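Side-chain contacts in putative lipoprotein (Parabacteroides distasonis, PDB 4FVS), which is of unknown function but probably binds lipid or another hydrophobic ligand outside the cytoplasm: residues Trp16-Tyr21 with Ser79-Ser84; Gly183-Ser188 with Val194-Tyr199. One frame throughout, in Å; residues are numbered along the deposited sequence.

Near the N terminus, strand 15-22 supplies residues 16-21 to contact 1. The chain then runs through strands 27-41, 44-54, 60-71 and 74-78 before Ser79-Ser84 turns back and closes this long loop. Contact 2 comes later and is local: strands 179-188 and 192-200 form a beta hairpin. The two contacts follow in series, neither nested nor crossed. Contact 1 ties an interior segment to a strand wall, and contact 2 builds another part of that wall. Their centres are about 9 Å apart. Thr82 meets Glu185, and Arg18 packs against Thr196. Strand 205-214 lies between strands 15-22 and 192-200, and its Thr209 hydrogen-bonds both Arg18 and Thr196.

Contact 1: Trp16-Tyr21 with Ser79-Ser84; sequences WVRKGY and SKETLS
Arg18 reaches from its strand to Ser84, and the outer edge of its guanidinium meets the serine CB. The closest approach is Arg18 NH1 to Ser84 CB, 3.4 Å. Glu81 adds charge: Arg18 NH1 and Glu81 OE2 are 4.0 Å apart. This is a long salt bridge, with the oxygen well out of the guanidinium plane and no N-H aimed at it. The arginine chain bends at its third torsion (chi3 59°), which turns the guanidinium off the line of the extended CB-CG-CD part. Its NH2 is hydrogen-bonded to Thr209 on strand 205-214. A water gives a second link. It accepts from Trp16 NE1 at 2.8 Å, in the plane of the indole, and donates to Glu81 OE2 at 2.6 Å. Further out, Ser84 OG bonds to Glu81 O at 2.8 Å, and this ties the two residues of the turn together. Tyr53 also hydrogen-bonds Ser84 OG, while Tyr33 stacks on Trp16. A methionine in place of Arg18 would probably cost Glu81 the charge pairing with Arg18, and Thr209 the arginine N-H. Residues 79-82 form a 3-10 turn, and the centre of the contact lies about 5 Å from the centre of the chain. This is consistent with the LolA/LolB-like fold, in which a curved antiparallel sheet wraps around interior segments.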
loop_
_atom_site.group_PDB
_atom_site.type_symbol
_atom_site.label_atom_id
_atom_site.label_comp_id
_atom_site.label_asym_id
_atom_site.label_seq_id
_atom_site.Cartn_x
_atom_site.Cartn_y
_atom_site.Cartn_z
ATOM N N TRP A 16 6.718 -10.634 -6.827
ATOM C CA TRP A 16 5.467 -10.935 -6.156
ATOM C C TRP A 16 4.300 -10.360 -6.945
ATOM O O TRP A 16 4.478 -9.504 -7.816
ATOM C CB TRP A 16 5.429 -10.487 -4.678
ATOM C CG TRP A 16 5.493 -9.028 -4.347
ATOM C CD1 TRP A 16 4.486 -8.278 -3.816
ATOM C CD2 TRP A 16 6.668 -8.206 -4.312
ATOM N NE1 TRP A 16 4.940 -7.013 -3.526
ATOM C CE2 TRP A 16 6.283 -6.947 -3.800
ATOM C CE3 TRP A 16 7.991 -8.382 -4.737
ATOM C CZ2 TRP A 16 7.174 -5.877 -3.689
ATOM C CZ3 TRP A 16 8.872 -7.314 -4.637
ATOM C CH2 TRP A 16 8.463 -6.079 -4.117
ATOM N N VAL A 17 3.115 -10.937 -6.712
ATOM C CA VAL A 17 1.877 -10.577 -7.375
ATOM C C VAL A 17 0.804 -10.425 -6.343
ATOM O O VAL A 17 0.573 -11.341 -5.547
ATOM C CB VAL A 17 1.437 -11.598 -8.466
ATOM C CG1 VAL A 17 0.166 -11.119 -9.189
ATOM C CG2 VAL A 17 2.543 -11.855 -9.474
ATOM N N ARG A 18 0.147 -9.266 -6.362
ATOM C CA ARG A 18 -1.038 -8.928 -5.575
ATOM C C ARG A 18 -2.161 -8.737 -6.563
ATOM O O ARG A 18 -1.935 -8.084 -7.594
ATOM C CB ARG A 18 -0.822 -7.681 -4.692
ATOM C CG ARG A 18 -0.002 -7.983 -3.448
ATOM C CD ARG A 18 0.394 -6.763 -2.632
ATOM N NE ARG A 18 -0.769 -6.000 -2.180
ATOM C CZ ARG A 18 -0.986 -4.734 -2.513
ATOM N NH1 ARG A 18 -0.111 -4.081 -3.262
ATOM N NH2 ARG A 18 -2.060 -4.103 -2.070
ATOM N N LYS A 19 -3.351 -9.298 -6.292
ATOM C CA LYS A 19 -4.466 -9.127 -7.218
ATOM C C LYS A 19 -5.589 -8.353 -6.527
ATOM O O LYS A 19 -5.859 -8.557 -5.343
ATOM C CB LYS A 19 -4.947 -10.483 -7.779
ATOM C CG LYS A 19 -3.963 -11.098 -8.763
ATOM C CD LYS A 19 -4.519 -12.282 -9.445
ATOM C CE LYS A 19 -3.547 -12.893 -10.428
ATOM N NZ LYS A 19 -4.071 -14.177 -10.997
ATOM N N GLY A 20 -6.193 -7.438 -7.275
ATOM C CA GLY A 20 -7.262 -6.567 -6.798
ATOM C C GLY A 20 -8.605 -7.048 -7.273
ATOM O O GLY A 20 -8.788 -7.273 -8.469
ATOM N N TYR A 21 -9.555 -7.212 -6.323
ATOM C CA TYR A 21 -10.906 -7.723 -6.557
ATOM C C TYR A 21 -11.970 -6.768 -6.071
ATOM O O TYR A 21 -11.701 -5.964 -5.187
ATOM C CB TYR A 21 -11.066 -9.042 -5.807
ATOM C CG TYR A 21 -10.087 -10.120 -6.210
ATOM C CD1 TYR A 21 -10.362 -10.981 -7.274
ATOM C CD2 TYR A 21 -8.900 -10.310 -5.505
ATOM C CE1 TYR A 21 -9.463 -11.974 -7.654
ATOM C CE2 TYR A 21 -7.992 -11.303 -5.879
ATOM C CZ TYR A 21 -8.284 -12.137 -6.950
ATOM O OH TYR A 21 -7.413 -13.126 -7.321
ATOM N N SER A 79 3.586 6.211 0.498
ATOM C CA SER A 79 2.145 6.179 0.781
ATOM C C SER A 79 1.267 5.770 -0.419
ATOM O O SER A 79 0.112 5.430 -0.185
ATOM C CB SER A 79 1.648 7.513 1.334
ATOM O OG SER A 79 2.001 8.626 0.535
ATOM N N LYS A 80 1.807 5.710 -1.660
ATOM C CA LYS A 80 1.048 5.306 -2.858
ATOM C C LYS A 80 0.704 3.803 -2.802
ATOM O O LYS A 80 -0.273 3.370 -3.437
ATOM C CB LYS A 80 1.779 5.666 -4.189
ATOM C CG LYS A 80 3.121 5.000 -4.455
ATOM C CD LYS A 80 3.595 5.339 -5.829
ATOM C CE LYS A 80 5.050 5.101 -6.031
ATOM N NZ LYS A 80 5.503 5.703 -7.319
ATOM N N GLU A 81 1.482 3.027 -2.014
ATOM C CA GLU A 81 1.258 1.591 -1.786
ATOM C C GLU A 81 -0.114 1.354 -1.077
ATOM O O GLU A 81 -0.739 0.308 -1.274
ATOM C CB GLU A 81 2.415 1.020 -0.957
ATOM C CG GLU A 81 2.456 -0.492 -0.822
ATOM C CD GLU A 81 2.802 -1.370 -2.010
ATOM O OE1 GLU A 81 2.588 -0.942 -3.171
ATOM O OE2 GLU A 81 3.228 -2.526 -1.766
ATOM N N THR A 82 -0.579 2.351 -0.295
ATOM C CA THR A 82 -1.860 2.345 0.423
ATOM C C THR A 82 -3.027 2.397 -0.621
ATOM O O THR A 82 -4.116 1.874 -0.324
ATOM C CB THR A 82 -1.889 3.520 1.481
ATOM O OG1 THR A 82 -0.988 3.209 2.543
ATOM C CG2 THR A 82 -3.249 3.744 2.103
ATOM N N LEU A 83 -2.777 2.985 -1.832
ATOM C CA LEU A 83 -3.770 3.175 -2.896
ATOM C C LEU A 83 -3.677 2.101 -3.990
ATOM O O LEU A 83 -4.259 2.269 -5.061
ATOM C CB LEU A 83 -3.655 4.569 -3.521
ATOM C CG LEU A 83 -3.643 5.782 -2.555
ATOM C CD1 LEU A 83 -3.389 7.023 -3.301
ATOM C CD2 LEU A 83 -4.944 5.916 -1.799
ATOM N N SER A 84 -2.985 0.976 -3.694
ATOM C CA SER A 84 -2.852 -0.229 -4.533
ATOM C C SER A 84 -4.158 -1.025 -4.543
ATOM O O SER A 84 -4.176 -2.183 -4.079
ATOM C CB SER A 84 -1.736 -1.132 -4.001
ATOM O OG SER A 84 -0.480 -0.491 -3.898
HETATM O O HOH W 1 3.345 -5.003 -2.495
#

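Contact 2: Gly183-Ser188 with Val194-Tyr199; sequences GYEWYS and VRTEQY
Trp186 and Arg195 form the tightly packed part of this contact. The two side chains lie side by side, and Arg195 CD sits over one face of the six-membered ring as a CH-pi contact, 4.1 Å from its centroid. The arginine chain is extended from CG to NE, with CG anti to the backbone N (chi1 -175°). This carries the aliphatic part along the indole. Glu197 comes to the ring edge, with Glu197 CD 3.6 Å from Trp186 CH2. Arg195 holds that carboxylate side-on: NE and NH2 both bond to Glu197 OE2, NE at 2.9 Å. Trp186 NE1 hydrogen-bonds Glu150 of strand 132-154. The backbones form an antiparallel hairpin with a classic beta bulge, where Val194 and Arg195 both face Trp186. Val194 N bonds to Trp186 O at 2.8 Å, while Arg195 N gives the same oxygen only a weak bond. Beside the bulge, Val194 CG2 packs on Ser188 CB. Trp186 is buried; Tyr184 and Tyr199, both partly exposed, share less surface. They meet obliquely, through Tyr184 CD2 and CE2 against one side of the Tyr199 ring, with centroids 5.7 Å apart and planes at 79°. Tyr199 OH donates to Glu197 OE1 at 2.6 Å from above the carboxylate plane. Glu185 and Thr196 point to the other, buried face. Between them Glu185 CG and Thr196 CG2 touch at 3.9 Å, and Thr196 OG1 bonds to Thr209 of strand 205-214.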
loop_
_atom_site.group_PDB
_atom_site.type_symbol
_atom_site.label_atom_id
_atom_site.label_comp_id
_atom_site.label_asym_id
_atom_site.label_seq_id
_atom_site.Cartn_x
_atom_site.Cartn_y
_atom_site.Cartn_z
ATOM N N GLY A 183 -10.314 1.841 5.345
ATOM C CA GLY A 183 -9.740 0.584 4.910
ATOM C C GLY A 183 -8.831 -0.046 5.924
ATOM O O GLY A 183 -8.466 0.579 6.918
ATOM N N TYR A 184 -8.474 -1.293 5.660
ATOM C CA TYR A 184 -7.570 -2.084 6.483
ATOM C C TYR A 184 -6.407 -2.571 5.653
ATOM O O TYR A 184 -6.511 -2.717 4.419
ATOM C CB TYR A 184 -8.276 -3.282 7.133
ATOM C CG TYR A 184 -9.458 -2.937 8.003
ATOM C CD1 TYR A 184 -9.284 -2.360 9.254
ATOM C CD2 TYR A 184 -10.748 -3.274 7.621
ATOM C CE1 TYR A 184 -10.375 -2.071 10.082
ATOM C CE2 TYR A 184 -11.847 -3.002 8.447
ATOM C CZ TYR A 184 -11.656 -2.397 9.677
ATOM O OH TYR A 184 -12.735 -2.142 10.499
ATOM N N GLU A 185 -5.294 -2.824 6.332
ATOM C CA GLU A 185 -4.111 -3.387 5.716
ATOM C C GLU A 185 -3.525 -4.440 6.628
ATOM O O GLU A 185 -3.507 -4.258 7.838
ATOM C CB GLU A 185 -3.069 -2.292 5.404
ATOM C CG GLU A 185 -3.438 -1.381 4.243
ATOM C CD GLU A 185 -2.421 -0.339 3.819
ATOM O OE1 GLU A 185 -1.627 0.104 4.679
ATOM O OE2 GLU A 185 -2.481 0.099 2.646
ATOM N N TRP A 186 -3.081 -5.545 6.054
ATOM C CA TRP A 186 -2.357 -6.614 6.738
ATOM C C TRP A 186 -0.985 -6.653 6.148
ATOM O O TRP A 186 -0.838 -6.915 4.951
ATOM C CB TRP A 186 -3.042 -7.975 6.610
ATOM C CG TRP A 186 -4.287 -8.157 7.407
ATOM C CD1 TRP A 186 -4.412 -8.811 8.595
ATOM C CD2 TRP A 186 -5.609 -7.779 7.014
ATOM N NE1 TRP A 186 -5.736 -8.869 8.967
ATOM C CE2 TRP A 186 -6.491 -8.229 8.022
ATOM C CE3 TRP A 186 -6.135 -7.075 5.918
ATOM C CZ2 TRP A 186 -7.863 -8.008 7.960
ATOM C CZ3 TRP A 186 -7.494 -6.842 5.864
ATOM C CH2 TRP A 186 -8.342 -7.297 6.876
ATOM N N TYR A 187 0.020 -6.351 6.945
ATOM C CA TYR A 187 1.377 -6.350 6.429
ATOM C C TYR A 187 2.265 -7.246 7.284
ATOM O O TYR A 187 2.136 -7.290 8.507
ATOM C CB TYR A 187 1.922 -4.932 6.329
ATOM C CG TYR A 187 1.978 -4.145 7.619
ATOM C CD1 TYR A 187 3.135 -4.112 8.382
ATOM C CD2 TYR A 187 0.936 -3.305 7.990
ATOM C CE1 TYR A 187 3.222 -3.342 9.542
ATOM C CE2 TYR A 187 1.031 -2.486 9.123
ATOM C CZ TYR A 187 2.166 -2.536 9.915
ATOM O OH TYR A 187 2.284 -1.767 11.042
ATOM N N SER A 188 3.141 -7.990 6.623
ATOM C CA SER A 188 4.011 -8.955 7.280
ATOM C C SER A 188 5.498 -8.628 7.047
ATOM O O SER A 188 5.843 -8.076 5.990
ATOM C CB SER A 188 3.696 -10.344 6.744
ATOM O OG SER A 188 4.251 -11.374 7.547
ATOM N N VAL A 194 -0.022 -8.152 2.559
ATOM C CA VAL A 194 -0.511 -9.527 2.387
ATOM C C VAL A 194 -2.001 -9.470 1.952
ATOM O O VAL A 194 -2.416 -10.164 0.999
ATOM C CB VAL A 194 -0.308 -10.361 3.686
ATOM C CG1 VAL A 194 -0.945 -11.739 3.586
ATOM C CG2 VAL A 194 1.174 -10.481 4.024
ATOM N N ARG A 195 -2.785 -8.634 2.656
ATOM C CA ARG A 195 -4.194 -8.409 2.378
ATOM C C ARG A 195 -4.578 -6.964 2.662
ATOM O O ARG A 195 -4.047 -6.353 3.591
ATOM C CB ARG A 195 -5.056 -9.352 3.222
ATOM C CG ARG A 195 -6.537 -9.248 2.903
ATOM C CD ARG A 195 -7.407 -10.122 3.776
ATOM N NE ARG A 195 -8.820 -9.898 3.455
ATOM C CZ ARG A 195 -9.487 -10.544 2.506
ATOM N NH1 ARG A 195 -8.898 -11.511 1.808
ATOM N NH2 ARG A 195 -10.756 -10.254 2.269
ATOM N N THR A 196 -5.479 -6.407 1.852
ATOM C CA THR A 196 -6.030 -5.063 2.066
ATOM C C THR A 196 -7.555 -5.132 1.824
ATOM O O THR A 196 -8.014 -5.958 1.033
ATOM C CB THR A 196 -5.350 -3.967 1.226
ATOM O OG1 THR A 196 -5.715 -4.043 -0.147
ATOM C CG2 THR A 196 -3.850 -3.935 1.368
ATOM N N GLU A 197 -8.330 -4.310 2.552
ATOM C CA GLU A 197 -9.779 -4.182 2.389
ATOM C C GLU A 197 -10.159 -2.725 2.340
ATOM O O GLU A 197 -9.562 -1.916 3.058
ATOM C CB GLU A 197 -10.522 -4.872 3.507
ATOM C CG GLU A 197 -10.446 -6.378 3.429
ATOM C CD GLU A 197 -11.111 -7.105 4.575
ATOM O OE1 GLU A 197 -11.733 -6.435 5.433
ATOM O OE2 GLU A 197 -10.968 -8.347 4.636
ATOM N N GLN A 198 -11.116 -2.360 1.474
ATOM C CA GLN A 198 -11.553 -0.963 1.332
ATOM C C GLN A 198 -13.074 -0.875 1.484
ATOM O O GLN A 198 -13.801 -1.602 0.812
ATOM C CB GLN A 198 -11.100 -0.349 -0.006
ATOM C CG GLN A 198 -9.583 -0.338 -0.248
ATOM C CD GLN A 198 -9.055 -1.668 -0.709
ATOM O OE1 GLN A 198 -9.623 -2.310 -1.586
ATOM N NE2 GLN A 198 -7.951 -2.112 -0.137
ATOM N N TYR A 199 -13.536 0.020 2.374
ATOM C CA TYR A 199 -14.941 0.238 2.725
ATOM C C TYR A 199 -15.407 1.659 2.467
ATOM O O TYR A 199 -14.598 2.592 2.524
ATOM C CB TYR A 199 -15.134 -0.051 4.211
ATOM C CG TYR A 199 -14.884 -1.493 4.589
ATOM C CD1 TYR A 199 -13.599 -1.948 4.890
ATOM C CD2 TYR A 199 -15.938 -2.396 4.698
ATOM C CE1 TYR A 199 -13.365 -3.275 5.235
ATOM C CE2 TYR A 199 -15.711 -3.731 5.025
ATOM C CZ TYR A 199 -14.423 -4.166 5.288
ATOM O OH TYR A 199 -14.195 -5.477 5.612
#